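Local structure of fructuronate-tagaturonate epimerase UxaE from Cohnella laeviribosi in complex with 1 glycerol (Cohnella laeviribosi, 6IL9) at residues V74-R77 against F81-P84; S212-K217 against A235-D240; L386-H391 against A418-E423. The protein probably catalyses the zinc-dependent epimerisation that interconverts fructuronate and tagaturonate, using a TIM-barrel fold that carries the metal. All coordinates share one frame; numbering follows the deposited sequence.

Interaction 1: residues V74-R77 against F81-P84; sequences VLNR and FTVP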
loop_
_atom_site.group_PDB
_atom_site.type_symbol
_atom_site.label_atom_id
_atom_site.label_comp_id
_atom_site.label_asym_id
_atom_site.label_seq_id
_atom_site.Cartn_x
_atom_site.Cartn_y
_atom_site.Cartn_z
ATOM N N VAL A 74 -10.489 22.187 0.304
ATOM C CA VAL A 74 -10.365 23.440 1.045
ATOM C C VAL A 74 -9.263 23.332 2.095
ATOM O O VAL A 74 -8.418 24.228 2.233
ATOM C CB VAL A 74 -11.715 23.818 1.676
ATOM C CG1 VAL A 74 -11.578 25.107 2.463
ATOM C CG2 VAL A 74 -12.781 23.920 0.600
ATOM N N LEU A 75 -9.237 22.225 2.844
ATOM C CA LEU A 75 -8.173 22.053 3.830
ATOM C C LEU A 75 -6.805 22.011 3.154
ATOM O O LEU A 75 -5.829 22.557 3.680
ATOM C CB LEU A 75 -8.401 20.781 4.652
ATOM C CG LEU A 75 -9.563 20.734 5.645
ATOM C CD1 LEU A 75 -9.430 19.493 6.526
ATOM C CD2 LEU A 75 -9.616 21.981 6.499
ATOM N N ASN A 76 -6.721 21.372 1.981
ATOM C CA ASN A 76 -5.464 21.326 1.240
ATOM C C ASN A 76 -4.946 22.728 0.943
ATOM O O ASN A 76 -3.736 22.979 1.009
ATOM C CB ASN A 76 -5.647 20.569 -0.076
ATOM C CG ASN A 76 -5.630 19.050 0.083
ATOM O OD1 ASN A 76 -5.948 18.342 -0.869
ATOM N ND2 ASN A 76 -5.264 18.548 1.261
ATOM N N ARG A 77 -5.849 23.654 0.601
ATOM C CA ARG A 77 -5.419 25.001 0.239
ATOM C C ARG A 77 -4.869 25.764 1.437
ATOM O O ARG A 77 -3.906 26.529 1.301
ATOM C CB ARG A 77 -6.575 25.770 -0.399
ATOM C CG ARG A 77 -6.259 27.254 -0.637
ATOM C CD ARG A 77 -7.260 27.921 -1.575
ATOM N NE ARG A 77 -8.648 27.717 -1.159
ATOM C CZ ARG A 77 -9.456 26.792 -1.672
ATOM N NH1 ARG A 77 -10.707 26.677 -1.229
ATOM N NH2 ARG A 77 -9.013 25.980 -2.624
ATOM N N PHE A 81 0.326 20.772 4.994
ATOM C CA PHE A 81 0.710 19.452 5.493
ATOM C C PHE A 81 -0.343 18.384 5.200
ATOM O O PHE A 81 -0.033 17.192 5.323
ATOM C CB PHE A 81 1.013 19.499 6.998
ATOM C CG PHE A 81 -0.210 19.593 7.872
ATOM C CD1 PHE A 81 -0.809 18.444 8.386
ATOM C CD2 PHE A 81 -0.751 20.826 8.194
ATOM C CE1 PHE A 81 -1.929 18.525 9.190
ATOM C CE2 PHE A 81 -1.882 20.919 8.996
ATOM C CZ PHE A 81 -2.471 19.770 9.500
ATOM N N THR A 82 -1.558 18.768 4.803
ATOM C CA THR A 82 -2.589 17.806 4.414
ATOM C C THR A 82 -2.502 17.388 2.951
ATOM O O THR A 82 -3.329 16.583 2.504
ATOM C CB THR A 82 -3.998 18.364 4.693
ATOM O OG1 THR A 82 -4.241 19.514 3.868
ATOM C CG2 THR A 82 -4.140 18.745 6.157
ATOM N N VAL A 83 -1.535 17.905 2.205
ATOM C CA VAL A 83 -1.340 17.586 0.790
ATOM C C VAL A 83 -0.248 16.529 0.688
ATOM O O VAL A 83 0.808 16.701 1.310
ATOM C CB VAL A 83 -0.941 18.839 -0.010
ATOM C CG1 VAL A 83 -0.695 18.488 -1.474
ATOM C CG2 VAL A 83 -2.003 19.926 0.148
ATOM N N PRO A 84 -0.443 15.450 -0.066
ATOM C CA PRO A 84 0.614 14.432 -0.176
ATOM C C PRO A 84 1.894 15.032 -0.739
ATOM O O PRO A 84 1.858 15.949 -1.561
ATOM C CB PRO A 84 0.023 13.396 -1.139
ATOM C CG PRO A 84 -1.459 13.656 -1.156
ATOM C CD PRO A 84 -1.617 15.125 -0.897
#
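Asn76 lays its side chain over Val83 and reaches past it to Thr82. The methyl CG2 of Val83 lies against the root of the asparagine, 3.7 Å from Asn76 CB, and is also close to the backbone oxygen of Asn76. Beyond it the amide nitrogen takes up the polar part: Asn76 ND2 donates to Thr82 OG1 at 3.0 Å, with an N-H...O angle of 152° and the hydroxyl oxygen almost exactly in the amide plane. Thr82 OG1 can be met there because it sits between its own backbone N and carbonyl carbon (chi1 65°), which turns it to the helix; it also bonds to the backbone oxygen of Phe79. On the other side of the amide, Asn76 OD1 is bonded to Arg72, one turn earlier, so both ends of the group are engaged and its flip is fixed. With an alanine here, Thr82 OG1 is likely to lose its amide donor and Arg72 this acceptor, and the cover on Val83 CG2 would thin. The contact folds the chain back on the end of helix 69-78, in the loop that leads to barrel strand 93-96, with Leu75 and Pro84 both resting on helix 135-149.

Interaction 2: residues S212-K217 against A235-D240; sequences SHYEAK and ATLMRD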
loop_
_atom_site.group_PDB
_atom_site.type_symbol
_atom_site.label_atom_id
_atom_site.label_comp_id
_atom_site.label_asym_id
_atom_site.label_seq_id
_atom_site.Cartn_x
_atom_site.Cartn_y
_atom_site.Cartn_z
ATOM N N SER A 212 23.981 -6.334 -30.283
ATOM C CA SER A 212 25.278 -5.687 -30.126
ATOM C C SER A 212 25.315 -4.817 -28.873
ATOM O O SER A 212 26.314 -4.817 -28.140
ATOM C CB SER A 212 25.601 -4.862 -31.371
ATOM O OG SER A 212 26.481 -3.796 -31.071
ATOM N N HIS A 213 24.237 -4.074 -28.607
ATOM C CA HIS A 213 24.198 -3.217 -27.423
ATOM C C HIS A 213 24.389 -4.035 -26.152
ATOM O O HIS A 213 25.195 -3.677 -25.285
ATOM C CB HIS A 213 22.879 -2.444 -27.369
ATOM C CG HIS A 213 22.587 -1.828 -26.030
ATOM N ND1 HIS A 213 23.157 -0.642 -25.615
ATOM C CD2 HIS A 213 21.781 -2.232 -25.016
ATOM C CE1 HIS A 213 22.716 -0.343 -24.404
ATOM N NE2 HIS A 213 21.884 -1.293 -24.016
ATOM N N TYR A 214 23.655 -5.139 -26.022
ATOM C CA TYR A 214 23.743 -5.923 -24.796
ATOM C C TYR A 214 25.070 -6.660 -24.708
ATOM O O TYR A 214 25.682 -6.716 -23.636
ATOM C CB TYR A 214 22.569 -6.894 -24.700
ATOM C CG TYR A 214 21.340 -6.219 -24.150
ATOM C CD1 TYR A 214 21.206 -5.998 -22.788
ATOM C CD2 TYR A 214 20.333 -5.764 -24.989
ATOM C CE1 TYR A 214 20.101 -5.368 -22.272
ATOM C CE2 TYR A 214 19.213 -5.122 -24.476
ATOM C CZ TYR A 214 19.107 -4.931 -23.114
ATOM O OH TYR A 214 18.003 -4.303 -22.566
ATOM N N GLU A 215 25.546 -7.212 -25.824
ATOM C CA GLU A 215 26.784 -7.978 -25.761
ATOM C C GLU A 215 27.979 -7.075 -25.476
ATOM O O GLU A 215 28.845 -7.426 -24.663
ATOM C CB GLU A 215 26.964 -8.777 -27.052
ATOM C CG GLU A 215 25.995 -9.939 -27.124
ATOM C CD GLU A 215 25.837 -10.490 -28.516
ATOM O OE1 GLU A 215 24.797 -11.128 -28.788
ATOM O OE2 GLU A 215 26.754 -10.286 -29.331
ATOM N N ALA A 216 28.024 -5.890 -26.095
ATOM C CA ALA A 216 29.138 -4.976 -25.857
ATOM C C ALA A 216 29.179 -4.483 -24.415
ATOM O O ALA A 216 30.247 -4.115 -23.911
ATOM C CB ALA A 216 29.060 -3.784 -26.808
ATOM N N LYS A 217 28.036 -4.466 -23.739
ATOM C CA LYS A 217 27.968 -3.941 -22.383
ATOM C C LYS A 217 28.125 -5.016 -21.310
ATOM O O LYS A 217 28.686 -4.728 -20.246
ATOM C CB LYS A 217 26.641 -3.194 -22.187
ATOM C CG LYS A 217 26.456 -2.561 -20.826
ATOM C CD LYS A 217 25.174 -1.749 -20.770
ATOM C CE LYS A 217 25.001 -1.050 -19.427
ATOM N NZ LYS A 217 23.751 -0.231 -19.416
ATOM N N ALA A 235 24.787 -17.393 -22.055
ATOM C CA ALA A 235 23.524 -18.043 -21.724
ATOM C C ALA A 235 22.695 -17.209 -20.751
ATOM O O ALA A 235 21.477 -17.078 -20.921
ATOM C CB ALA A 235 23.785 -19.434 -21.150
ATOM N N THR A 236 23.328 -16.652 -19.715
ATOM C CA THR A 236 22.578 -15.830 -18.768
ATOM C C THR A 236 22.146 -14.510 -19.404
ATOM O O THR A 236 21.001 -14.075 -19.222
ATOM C CB THR A 236 23.409 -15.584 -17.506
ATOM O OG1 THR A 236 24.662 -14.991 -17.865
ATOM C CG2 THR A 236 23.666 -16.894 -16.783
ATOM N N LEU A 237 23.039 -13.877 -20.170
ATOM C CA LEU A 237 22.706 -12.618 -20.838
ATOM C C LEU A 237 21.524 -12.786 -21.787
ATOM O O LEU A 237 20.578 -11.989 -21.763
ATOM C CB LEU A 237 23.925 -12.079 -21.587
ATOM C CG LEU A 237 23.747 -10.742 -22.322
ATOM C CD1 LEU A 237 23.243 -9.672 -21.368
ATOM C CD2 LEU A 237 25.018 -10.271 -23.012
ATOM N N MET A 238 21.551 -13.828 -22.628
ATOM C CA MET A 238 20.468 -14.028 -23.590
ATOM C C MET A 238 19.134 -14.241 -22.896
ATOM O O MET A 238 18.106 -13.694 -23.321
ATOM C CB MET A 238 20.773 -15.228 -24.490
ATOM C CG MET A 238 21.896 -14.992 -25.430
ATOM S SD MET A 238 22.056 -16.243 -26.747
ATOM C CE MET A 238 23.596 -15.618 -27.336
ATOM N N ARG A 239 19.114 -15.065 -21.849
ATOM C CA ARG A 239 17.861 -15.261 -21.142
ATOM C C ARG A 239 17.387 -13.953 -20.519
ATOM O O ARG A 239 16.208 -13.600 -20.629
ATOM C CB ARG A 239 18.017 -16.355 -20.089
ATOM C CG ARG A 239 16.697 -16.854 -19.561
ATOM C CD ARG A 239 16.896 -17.881 -18.454
ATOM N NE ARG A 239 17.514 -19.114 -18.941
ATOM C CZ ARG A 239 16.845 -20.114 -19.510
ATOM N NH1 ARG A 239 15.533 -20.027 -19.680
ATOM N NH2 ARG A 239 17.493 -21.200 -19.910
ATOM N N ASP A 240 18.295 -13.211 -19.878
ATOM C CA ASP A 240 17.921 -11.941 -19.254
ATOM C C ASP A 240 17.317 -10.971 -20.267
ATOM O O ASP A 240 16.310 -10.315 -19.981
ATOM C CB ASP A 240 19.133 -11.295 -18.586
ATOM C CG ASP A 240 19.419 -11.864 -17.210
ATOM O OD1 ASP A 240 18.530 -12.529 -16.637
ATOM O OD2 ASP A 240 20.537 -11.629 -16.708
#
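Leu237 carries the apolar part of this contact, pushing its two methyls into helix 208-218 at Tyr214 and Glu215. Its CG stands anti to the backbone N (chi1 -179°), which sends the branch straight across the gap between the helices. One methyl, Leu237 CD1, comes within 4.4 Å of Tyr214 CB and approaches the ring obliquely. The other meets mostly backbone: Leu237 CD2 is 3.7 Å from Tyr214 O, an ordinary van der Waals contact, and 4.0 Å from Glu215 CA. The aliphatic CG of Glu215 lies near it too, at 4.2 Å from Leu237 CD2. The backbones stay 7.8 Å apart at their closest CA pair, Tyr214 and Leu237.

The polar end of Glu215 turns to a partner beyond the two segments, its OE1 being bonded to the hydroxyl of Tyr203.

Helix 281-293 adds to the apolar cluster, since Leu286 touches both Tyr214 and Leu237. In sequence, helix 208-218, the beta hairpin 221-225/228-232 and helix 234-259 come between barrel strands 178-182 and 267-271. The two helices on either side of the hairpin pack on each other here, an elaboration on the TIM barrel.

Interaction 3: residues L386-H391 against A418-E423; sequences LYRRMH and ADVSDE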
loop_
_atom_site.group_PDB
_atom_site.type_symbol
_atom_site.label_atom_id
_atom_site.label_comp_id
_atom_site.label_asym_id
_atom_site.label_seq_id
_atom_site.Cartn_x
_atom_site.Cartn_y
_atom_site.Cartn_z
ATOM N N LEU A 386 -21.631 -11.246 13.863
ATOM C CA LEU A 386 -21.262 -10.735 12.546
ATOM C C LEU A 386 -20.043 -11.469 12.005
ATOM O O LEU A 386 -20.002 -11.817 10.820
ATOM C CB LEU A 386 -20.994 -9.226 12.611
ATOM C CG LEU A 386 -20.533 -8.569 11.307
ATOM C CD1 LEU A 386 -21.565 -8.759 10.199
ATOM C CD2 LEU A 386 -20.230 -7.076 11.512
ATOM N N TYR A 387 -19.049 -11.721 12.860
ATOM C CA TYR A 387 -17.871 -12.453 12.402
ATOM C C TYR A 387 -18.265 -13.812 11.818
ATOM O O TYR A 387 -17.798 -14.195 10.735
ATOM C CB TYR A 387 -16.842 -12.636 13.529
ATOM C CG TYR A 387 -15.684 -13.423 12.968
ATOM C CD1 TYR A 387 -14.660 -12.777 12.279
ATOM C CD2 TYR A 387 -15.666 -14.817 13.027
ATOM C CE1 TYR A 387 -13.629 -13.495 11.700
ATOM C CE2 TYR A 387 -14.644 -15.544 12.436
ATOM C CZ TYR A 387 -13.626 -14.873 11.778
ATOM O OH TYR A 387 -12.621 -15.606 11.196
ATOM N N ARG A 388 -19.106 -14.563 12.532
ATOM C CA ARG A 388 -19.511 -15.888 12.049
ATOM C C ARG A 388 -20.163 -15.802 10.677
ATOM O O ARG A 388 -19.870 -16.610 9.785
ATOM C CB ARG A 388 -20.472 -16.556 13.034
ATOM C CG ARG A 388 -19.876 -16.889 14.375
ATOM C CD ARG A 388 -20.883 -17.651 15.268
ATOM N NE ARG A 388 -20.292 -17.904 16.574
ATOM C CZ ARG A 388 -19.551 -18.968 16.872
ATOM N NH1 ARG A 388 -19.323 -19.914 15.962
ATOM N NH2 ARG A 388 -19.033 -19.079 18.078
ATOM N N ARG A 389 -21.055 -14.829 10.485
ATOM C CA ARG A 389 -21.699 -14.682 9.186
ATOM C C ARG A 389 -20.689 -14.342 8.096
ATOM O O ARG A 389 -20.773 -14.870 6.977
ATOM C CB ARG A 389 -22.793 -13.621 9.273
ATOM C CG ARG A 389 -23.978 -14.063 10.133
ATOM C CD ARG A 389 -25.003 -12.960 10.257
ATOM N NE ARG A 389 -25.346 -12.433 8.945
ATOM C CZ ARG A 389 -25.281 -11.150 8.609
ATOM N NH1 ARG A 389 -24.891 -10.245 9.501
ATOM N NH2 ARG A 389 -25.612 -10.774 7.383
ATOM N N MET A 390 -19.733 -13.455 8.396
ATOM C CA MET A 390 -18.718 -13.078 7.408
ATOM C C MET A 390 -17.781 -14.245 7.101
ATOM O O MET A 390 -17.430 -14.479 5.939
ATOM C CB MET A 390 -17.922 -11.862 7.906
ATOM C CG MET A 390 -18.751 -10.574 8.046
ATOM S SD MET A 390 -17.841 -9.082 8.610
ATOM C CE MET A 390 -16.760 -8.784 7.208
ATOM N N HIS A 391 -17.361 -14.978 8.134
ATOM C CA HIS A 391 -16.446 -16.102 7.945
ATOM C C HIS A 391 -17.102 -17.188 7.100
ATOM O O HIS A 391 -16.501 -17.705 6.148
ATOM C CB HIS A 391 -16.020 -16.613 9.329
ATOM C CG HIS A 391 -15.129 -17.825 9.330
ATOM N ND1 HIS A 391 -13.896 -17.831 9.953
ATOM C CD2 HIS A 391 -15.318 -19.084 8.860
ATOM C CE1 HIS A 391 -13.355 -19.032 9.848
ATOM N NE2 HIS A 391 -14.194 -19.810 9.184
ATOM N N ALA A 418 -18.922 -24.116 13.928
ATOM C CA ALA A 418 -19.701 -24.805 14.952
ATOM C C ALA A 418 -18.840 -25.439 16.037
ATOM O O ALA A 418 -19.380 -25.825 17.082
ATOM C CB ALA A 418 -20.586 -25.866 14.295
ATOM N N ASP A 419 -17.526 -25.542 15.832
ATOM C CA ASP A 419 -16.615 -26.126 16.807
ATOM C C ASP A 419 -15.865 -25.091 17.635
ATOM O O ASP A 419 -15.032 -25.470 18.460
ATOM C CB ASP A 419 -15.600 -27.035 16.103
ATOM C CG ASP A 419 -16.232 -28.296 15.534
ATOM O OD1 ASP A 419 -17.336 -28.681 15.985
ATOM O OD2 ASP A 419 -15.620 -28.901 14.627
ATOM N N VAL A 420 -16.118 -23.800 17.432
ATOM C CA VAL A 420 -15.383 -22.752 18.126
ATOM C C VAL A 420 -16.383 -21.849 18.835
ATOM O O VAL A 420 -17.440 -21.529 18.287
ATOM C CB VAL A 420 -14.484 -21.949 17.157
ATOM C CG1 VAL A 420 -13.535 -22.890 16.441
ATOM C CG2 VAL A 420 -15.316 -21.232 16.137
ATOM N N SER A 421 -16.057 -21.467 20.066
ATOM C CA SER A 421 -16.934 -20.606 20.846
ATOM C C SER A 421 -16.734 -19.152 20.443
ATOM O O SER A 421 -15.762 -18.795 19.779
ATOM C CB SER A 421 -16.667 -20.766 22.339
ATOM O OG SER A 421 -15.404 -20.222 22.684
ATOM N N ASP A 422 -17.671 -18.299 20.864
ATOM C CA ASP A 422 -17.520 -16.873 20.590
ATOM C C ASP A 422 -16.197 -16.349 21.132
ATOM O O ASP A 422 -15.507 -15.564 20.466
ATOM C CB ASP A 422 -18.690 -16.095 21.193
ATOM C CG ASP A 422 -19.962 -16.214 20.374
ATOM O OD1 ASP A 422 -19.952 -16.894 19.326
ATOM O OD2 ASP A 422 -20.989 -15.609 20.778
ATOM N N GLU A 423 -15.819 -16.784 22.336
ATOM C CA GLU A 423 -14.583 -16.308 22.943
ATOM C C GLU A 423 -13.365 -16.720 22.132
ATOM O O GLU A 423 -12.323 -16.061 22.207
ATOM C CB GLU A 423 -14.463 -16.835 24.373
ATOM C CG GLU A 423 -15.729 -16.677 25.203
ATOM C CD GLU A 423 -16.608 -17.919 25.174
ATOM O OE1 GLU A 423 -16.304 -18.884 25.915
ATOM O OE2 GLU A 423 -17.603 -17.925 24.412
#
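Arg388 and Asp422 form a salt bridge that ties helix 384-402, the second helix after the last strand of the TIM barrel, to the loop leading into helix 432-440. The arginine grips the carboxylate side-on, and two of its three guanidinium nitrogens go to one oxygen: Arg388 NH2 lies 2.7 Å and Arg388 NE 3.0 Å from Asp422 OD1. That oxygen is almost exactly in the guanidinium plane, yet the carboxylate itself is turned 40° away from it. NE meets OD1 nearly along its C-O axis, while NH2 comes in on the anti side.

The same NH2 has a second acceptor in the backbone of the loop. Arg388 NH2 donates to Val420 O at 2.9 Å, with an N-H...O angle of 165°, and NH1 adds a weak bond to the same carbonyl. One guanidinium thus holds a carboxylate oxygen and a main-chain carbonyl at its edge, which fixes its rotation, and NH1 has a further bond to the backbone oxygen of Leu417. The bonds to Asp422 would probably favour that residue's ionised form.

The reach comes from the arginine's shape, with the chain extended from CG to NE and CG anti to the carbonyl carbon (chi1 -65°). Its side chain and that of Asp422 cross at about a right angle.

Outside this polar centre, Val420 points its CB toward the helix and also touches Leu425 and Tyr428. Tyr428 meets the ring of His391 as well, so loop and helix share a second, aromatic point of contact. Across the contact itself, the nearest side-chain approach of Val420 is to the guanidinium, with Val420 CG2 4.2 Å from Arg388 NH1.

The three contacts follow one another along the chain without overlapping and touch nowhere. Centres of interactions 1 and 2 are 48 Å apart, those of 1 and 3 are 42 Å apart, and 2 and 3, on opposite sides of the chain's centre, are separated by 57 Å. All belong to what surrounds the eight-stranded barrel: interaction 1 precedes its first strand, 93-96; interaction 2 lies between strands 178-182 and 267-271; interaction 3 comes after the last strand, 363-367. None contains the zinc ligands His161, Asp273 and His343. Each instead joins parts of the shell of helices and loops around the barrel.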